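Local coordinates for protein Cas13d (uncultured Ruminococcus sp, PDB 6IV9) that binds CRISPR RNA and, as a Cas13d effector with two HEPN domains, probably matures it and cleaves the target RNA that it specifies, at residues K61-I72 / N79-N90. The protein carries 2 engineered substitutions. Sequence-based numbering, arbitrary orientation.
Sequences KSILVSENKMYI and NSAVLEYEVDNN. With nucleotides of chain B.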
loop_
_atom_site.group_PDB
_atom_site.type_symbol
_atom_site.label_atom_id
_atom_site.label_comp_id
_atom_site.label_asym_id
_atom_site.label_seq_id
_atom_site.Cartn_x
_atom_site.Cartn_y
_atom_site.Cartn_z
ATOM N N LYS A 61 4.650 10.875 24.790
ATOM C CA LYS A 61 4.812 10.730 23.325
ATOM C C LYS A 61 6.274 10.729 22.883
ATOM O O LYS A 61 6.634 9.882 22.112
ATOM C CB LYS A 61 4.126 11.900 22.636
ATOM C CG LYS A 61 4.096 11.864 21.123
ATOM C CD LYS A 61 3.235 12.967 20.588
ATOM C CE LYS A 61 3.318 13.123 19.094
ATOM N NZ LYS A 61 2.639 12.009 18.420
ATOM N N SER A 62 7.045 11.701 23.349
ATOM C CA SER A 62 8.448 11.748 22.909
ATOM C C SER A 62 9.318 12.576 23.856
ATOM O O SER A 62 8.801 13.418 24.540
ATOM C CB SER A 62 8.453 12.297 21.519
ATOM O OG SER A 62 9.616 13.002 21.239
ATOM N N ILE A 63 10.598 12.250 23.905
ATOM C CA ILE A 63 11.578 13.118 24.604
ATOM C C ILE A 63 12.515 13.642 23.517
ATOM O O ILE A 63 13.309 12.886 23.023
ATOM C CB ILE A 63 12.353 12.370 25.693
ATOM C CG1 ILE A 63 11.415 11.697 26.689
ATOM C CG2 ILE A 63 13.309 13.326 26.371
ATOM C CD1 ILE A 63 12.128 10.972 27.781
ATOM N N LEU A 64 12.367 14.900 23.152
ATOM C CA LEU A 64 13.227 15.523 22.127
ATOM C C LEU A 64 14.495 16.007 22.815
ATOM O O LEU A 64 14.394 16.529 23.901
ATOM C CB LEU A 64 12.453 16.649 21.449
ATOM C CG LEU A 64 11.167 16.175 20.785
ATOM C CD1 LEU A 64 10.324 17.333 20.332
ATOM C CD2 LEU A 64 11.464 15.243 19.630
ATOM N N VAL A 65 15.634 15.794 22.176
ATOM C CA VAL A 65 16.920 16.154 22.814
ATOM C C VAL A 65 17.666 17.184 21.981
ATOM O O VAL A 65 17.755 17.042 20.782
ATOM C CB VAL A 65 17.813 14.931 23.091
ATOM C CG1 VAL A 65 19.074 15.323 23.823
ATOM C CG2 VAL A 65 17.099 13.818 23.830
ATOM N N SER A 66 18.120 18.215 22.666
ATOM C CA SER A 66 19.032 19.235 22.108
ATOM C C SER A 66 20.340 19.155 22.910
ATOM O O SER A 66 20.443 18.345 23.846
ATOM C CB SER A 66 18.457 20.599 22.157
ATOM O OG SER A 66 18.698 21.156 23.425
ATOM N N GLU A 67 21.323 19.955 22.549
ATOM C CA GLU A 67 22.577 19.827 23.315
ATOM C C GLU A 67 22.311 20.196 24.777
ATOM O O GLU A 67 22.727 19.461 25.632
ATOM C CB GLU A 67 23.685 20.647 22.656
ATOM C CG GLU A 67 25.036 20.471 23.307
ATOM C CD GLU A 67 25.632 19.086 23.135
ATOM O OE1 GLU A 67 24.891 18.186 22.717
ATOM O OE2 GLU A 67 26.820 18.908 23.436
ATOM N N ASN A 68 21.581 21.261 25.050
ATOM C CA ASN A 68 21.480 21.663 26.471
ATOM C C ASN A 68 20.141 21.296 27.118
ATOM O O ASN A 68 20.089 21.275 28.327
ATOM C CB ASN A 68 21.851 23.138 26.623
ATOM C CG ASN A 68 23.267 23.424 26.168
ATOM O OD1 ASN A 68 23.482 24.123 25.192
ATOM N ND2 ASN A 68 24.243 22.862 26.854
ATOM N N LYS A 69 19.130 20.943 26.337
ATOM C CA LYS A 69 17.791 20.725 26.920
ATOM C C LYS A 69 17.101 19.489 26.361
ATOM O O LYS A 69 17.527 19.001 25.345
ATOM C CB LYS A 69 16.893 21.872 26.486
ATOM C CG LYS A 69 17.376 23.255 26.858
ATOM C CD LYS A 69 17.589 23.406 28.321
ATOM C CE LYS A 69 17.981 24.815 28.697
ATOM N NZ LYS A 69 18.068 24.984 30.165
ATOM N N MET A 70 16.080 19.030 27.074
ATOM C CA MET A 70 15.192 17.931 26.636
ATOM C C MET A 70 13.783 18.498 26.675
ATOM O O MET A 70 13.506 19.297 27.561
ATOM C CB MET A 70 15.234 16.721 27.568
ATOM C CG MET A 70 16.487 15.933 27.481
ATOM S SD MET A 70 16.408 14.469 28.483
ATOM C CE MET A 70 16.471 15.143 30.134
ATOM N N TYR A 71 12.966 18.133 25.703
ATOM C CA TYR A 71 11.560 18.572 25.676
ATOM C C TYR A 71 10.711 17.313 25.705
ATOM O O TYR A 71 10.859 16.503 24.832
ATOM C CB TYR A 71 11.282 19.432 24.448
ATOM C CG TYR A 71 12.200 20.616 24.355
ATOM C CD1 TYR A 71 13.423 20.519 23.732
ATOM C CD2 TYR A 71 11.855 21.815 24.933
ATOM C CE1 TYR A 71 14.276 21.599 23.663
ATOM C CE2 TYR A 71 12.695 22.907 24.876
ATOM C CZ TYR A 71 13.911 22.795 24.243
ATOM O OH TYR A 71 14.738 23.868 24.196
ATOM N N ILE A 72 9.839 17.224 26.687
ATOM C CA ILE A 72 8.955 16.053 26.875
ATOM C C ILE A 72 7.576 16.397 26.323
ATOM O O ILE A 72 7.049 17.421 26.679
ATOM C CB ILE A 72 8.905 15.710 28.368
ATOM C CG1 ILE A 72 10.295 15.321 28.868
ATOM C CG2 ILE A 72 7.871 14.647 28.642
ATOM C CD1 ILE A 72 10.333 14.823 30.267
ATOM N N ASN A 79 -2.295 12.701 16.087
ATOM C CA ASN A 79 -0.821 12.790 16.063
ATOM C C ASN A 79 -0.311 14.084 16.703
ATOM O O ASN A 79 0.865 14.317 16.656
ATOM C CB ASN A 79 -0.243 12.564 14.670
ATOM C CG ASN A 79 1.216 12.200 14.767
ATOM O OD1 ASN A 79 1.626 11.561 15.720
ATOM N ND2 ASN A 79 2.005 12.643 13.817
ATOM N N SER A 80 -1.194 14.877 17.278
ATOM C CA SER A 80 -0.778 16.140 17.924
ATOM C C SER A 80 0.076 15.880 19.162
ATOM O O SER A 80 -0.215 14.964 19.890
ATOM C CB SER A 80 -1.951 16.956 18.267
ATOM O OG SER A 80 -2.684 17.204 17.101
ATOM N N ALA A 81 1.049 16.756 19.371
ATOM C CA ALA A 81 1.979 16.708 20.513
ATOM C C ALA A 81 1.641 17.833 21.490
ATOM O O ALA A 81 1.357 18.913 21.046
ATOM C CB ALA A 81 3.389 16.857 20.031
ATOM N N VAL A 82 1.614 17.526 22.777
ATOM C CA VAL A 82 1.410 18.572 23.807
ATOM C C VAL A 82 2.779 18.772 24.451
ATOM O O VAL A 82 3.271 17.835 25.041
ATOM C CB VAL A 82 0.380 18.128 24.856
ATOM C CG1 VAL A 82 0.326 19.081 26.028
ATOM C CG2 VAL A 82 -0.992 17.936 24.260
ATOM N N LEU A 83 3.382 19.939 24.276
ATOM C CA LEU A 83 4.687 20.155 24.938
ATOM C C LEU A 83 4.402 20.209 26.436
ATOM O O LEU A 83 3.573 21.000 26.849
ATOM C CB LEU A 83 5.308 21.457 24.443
ATOM C CG LEU A 83 6.236 21.302 23.251
ATOM C CD1 LEU A 83 6.510 22.641 22.597
ATOM C CD2 LEU A 83 7.515 20.634 23.679
ATOM N N GLU A 84 5.068 19.368 27.202
ATOM C CA GLU A 84 4.771 19.315 28.643
ATOM C C GLU A 84 5.883 19.967 29.451
ATOM O O GLU A 84 5.587 20.800 30.287
ATOM C CB GLU A 84 4.641 17.860 29.077
ATOM C CG GLU A 84 3.400 17.170 28.546
ATOM C CD GLU A 84 2.148 17.361 29.380
ATOM O OE1 GLU A 84 2.190 18.135 30.310
ATOM O OE2 GLU A 84 1.156 16.730 29.086
ATOM N N TYR A 85 7.118 19.542 29.237
ATOM C CA TYR A 85 8.202 20.088 30.074
ATOM C C TYR A 85 9.475 20.328 29.286
ATOM O O TYR A 85 9.729 19.660 28.324
ATOM C CB TYR A 85 8.577 19.086 31.162
ATOM C CG TYR A 85 7.472 18.783 32.130
ATOM C CD1 TYR A 85 6.575 17.775 31.871
ATOM C CD2 TYR A 85 7.320 19.507 33.292
ATOM C CE1 TYR A 85 5.547 17.484 32.739
ATOM C CE2 TYR A 85 6.301 19.228 34.177
ATOM C CZ TYR A 85 5.405 18.221 33.891
ATOM O OH TYR A 85 4.390 17.928 34.741
ATOM N N GLU A 86 10.243 21.291 29.764
ATOM C CA GLU A 86 11.601 21.536 29.255
ATOM C C GLU A 86 12.524 21.176 30.416
ATOM O O GLU A 86 12.260 21.630 31.502
ATOM C CB GLU A 86 11.771 22.989 28.848
ATOM C CG GLU A 86 13.183 23.311 28.454
ATOM C CD GLU A 86 13.344 24.784 28.180
ATOM O OE1 GLU A 86 12.424 25.372 27.625
ATOM O OE2 GLU A 86 14.364 25.321 28.542
ATOM N N VAL A 87 13.525 20.347 30.176
ATOM C CA VAL A 87 14.453 19.894 31.244
ATOM C C VAL A 87 15.874 20.301 30.872
ATOM O O VAL A 87 16.224 20.178 29.721
ATOM C CB VAL A 87 14.360 18.374 31.461
ATOM C CG1 VAL A 87 15.330 17.877 32.508
ATOM C CG2 VAL A 87 12.953 17.926 31.771
ATOM N N ASP A 88 16.630 20.797 31.841
ATOM C CA ASP A 88 18.031 21.191 31.581
ATOM C C ASP A 88 18.902 19.952 31.753
ATOM O O ASP A 88 18.803 19.330 32.778
ATOM C CB ASP A 88 18.506 22.312 32.504
ATOM C CG ASP A 88 19.926 22.716 32.195
ATOM O OD1 ASP A 88 20.839 22.048 32.661
ATOM O OD2 ASP A 88 20.089 23.656 31.446
ATOM N N ASN A 89 19.708 19.628 30.753
ATOM C CA ASN A 89 20.563 18.420 30.797
ATOM C C ASN A 89 21.610 18.503 31.908
ATOM O O ASN A 89 21.997 17.461 32.373
ATOM C CB ASN A 89 21.232 18.141 29.453
ATOM C CG ASN A 89 20.233 17.764 28.389
ATOM O OD1 ASN A 89 19.159 17.297 28.707
ATOM N ND2 ASN A 89 20.576 17.986 27.138
ATOM N N ASN A 90 22.173 19.681 32.126
ATOM C CA ASN A 90 23.232 19.889 33.146
ATOM C C ASN A 90 22.739 19.897 34.596
ATOM O O ASN A 90 23.362 19.236 35.405
ATOM C CB ASN A 90 24.137 21.040 32.730
ATOM C CG ASN A 90 24.665 20.791 31.335
ATOM O OD1 ASN A 90 25.236 19.747 31.070
ATOM N ND2 ASN A 90 24.433 21.714 30.428
ATOM P P A B 29 7.250 2.882 13.901
ATOM O OP1 A B 29 6.303 3.512 13.050
ATOM O OP2 A B 29 8.614 3.426 14.110
ATOM O "O5'" A B 29 6.491 2.758 15.297
ATOM C "C5'" A B 29 7.087 2.027 16.372
ATOM C "C4'" A B 29 6.738 2.718 17.665
ATOM O "O4'" A B 29 7.293 4.057 17.612
ATOM C "C3'" A B 29 5.253 2.958 17.888
ATOM O "O3'" A B 29 4.581 1.762 18.302
ATOM C "C2'" A B 29 5.309 4.077 18.925
ATOM O "O2'" A B 29 5.631 3.570 20.217
ATOM C "C1'" A B 29 6.473 4.921 18.371
ATOM N N9 A B 29 6.011 5.952 17.493
ATOM C C8 A B 29 5.908 5.943 16.122
ATOM N N7 A B 29 5.282 6.982 15.644
ATOM C C5 A B 29 4.925 7.709 16.768
ATOM C C6 A B 29 4.192 8.888 16.935
ATOM N N6 A B 29 3.709 9.608 15.925
ATOM N N1 A B 29 3.997 9.336 18.199
ATOM C C2 A B 29 4.500 8.627 19.209
ATOM N N3 A B 29 5.183 7.490 19.176
ATOM C C4 A B 29 5.330 7.062 17.912
ATOM P P U B 23 10.348 6.822 20.111
ATOM O OP1 U B 23 10.363 8.247 20.484
ATOM O OP2 U B 23 9.195 5.984 20.369
ATOM O "O5'" U B 23 10.615 6.812 18.533
ATOM C "C5'" U B 23 10.313 5.674 17.693
ATOM C "C4'" U B 23 10.118 6.172 16.261
ATOM O "O4'" U B 23 8.889 6.943 16.249
ATOM C "C3'" U B 23 11.206 7.150 15.789
ATOM O "O3'" U B 23 11.518 6.912 14.433
ATOM C "C2'" U B 23 10.563 8.506 15.935
ATOM O "O2'" U B 23 11.147 9.532 15.132
ATOM C "C1'" U B 23 9.097 8.192 15.620
ATOM N N1 U B 23 8.210 9.188 16.239
ATOM C C2 U B 23 7.487 10.034 15.417
ATOM O O2 U B 23 7.530 9.973 14.217
ATOM N N3 U B 23 6.747 10.986 16.074
ATOM C C4 U B 23 6.666 11.190 17.411
ATOM O O4 U B 23 5.972 12.111 17.839
ATOM C C5 U B 23 7.418 10.263 18.202
ATOM C C6 U B 23 8.136 9.313 17.602
HETATM O O HOH W 1 -0.137 12.364 19.411
#
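Met70 and Val87 exchange both backbone N-H...O=C bonds (Met70 N to Val87 O, 2.9 Å), and Ile72 N donates to Tyr85 O, the return bond from Tyr85 N being weak, so that strands 69-72 and 81-88 form an antiparallel hairpin. Its regular register breaks at Ile72 O, which also accepts from Glu84 N at 2.8 Å: Glu84 and Tyr85 both face Ile72, a classic beta bulge. On the face of Met70, Ile72, Tyr85 and Val87 the contact is apolar, Met70 CE resting on Val87 CG1, and strand 105-110 covers Ile72 and Val87. On the other face Tyr71 lies alongside Glu86, whose CG meets ring atom CE2 at 3.6 Å. There Lys69, bent at chi2 (-57°), brings NZ to the anti lone pair of Asp88 OD2, a 2.7 Å salt bridge. Past the strand end, Asn89 ND2 donates to Glu67 O at 3.0 Å, from above that carbonyl's plane, tying down the 66-68 turn. At the far end Lys61, its chain extended until chi4 turns NZ aside (72°), donates to Asn79 OD1 (2.9 Å) and to N1 of A29 of chain B (3.0 Å), while A29 N6 donates to the same OD1. Were Lys61 replaced by alanine, N1 of A29 of chain B would probably lose this donor and Asn79 OD1 one of its two partners. Lysine and asparagine thus both bond to the adenine's Watson-Crick edge, one donating a hydrogen bond and the other accepting one, consistent with recognition of that base, which couples the sheet to the bound RNA.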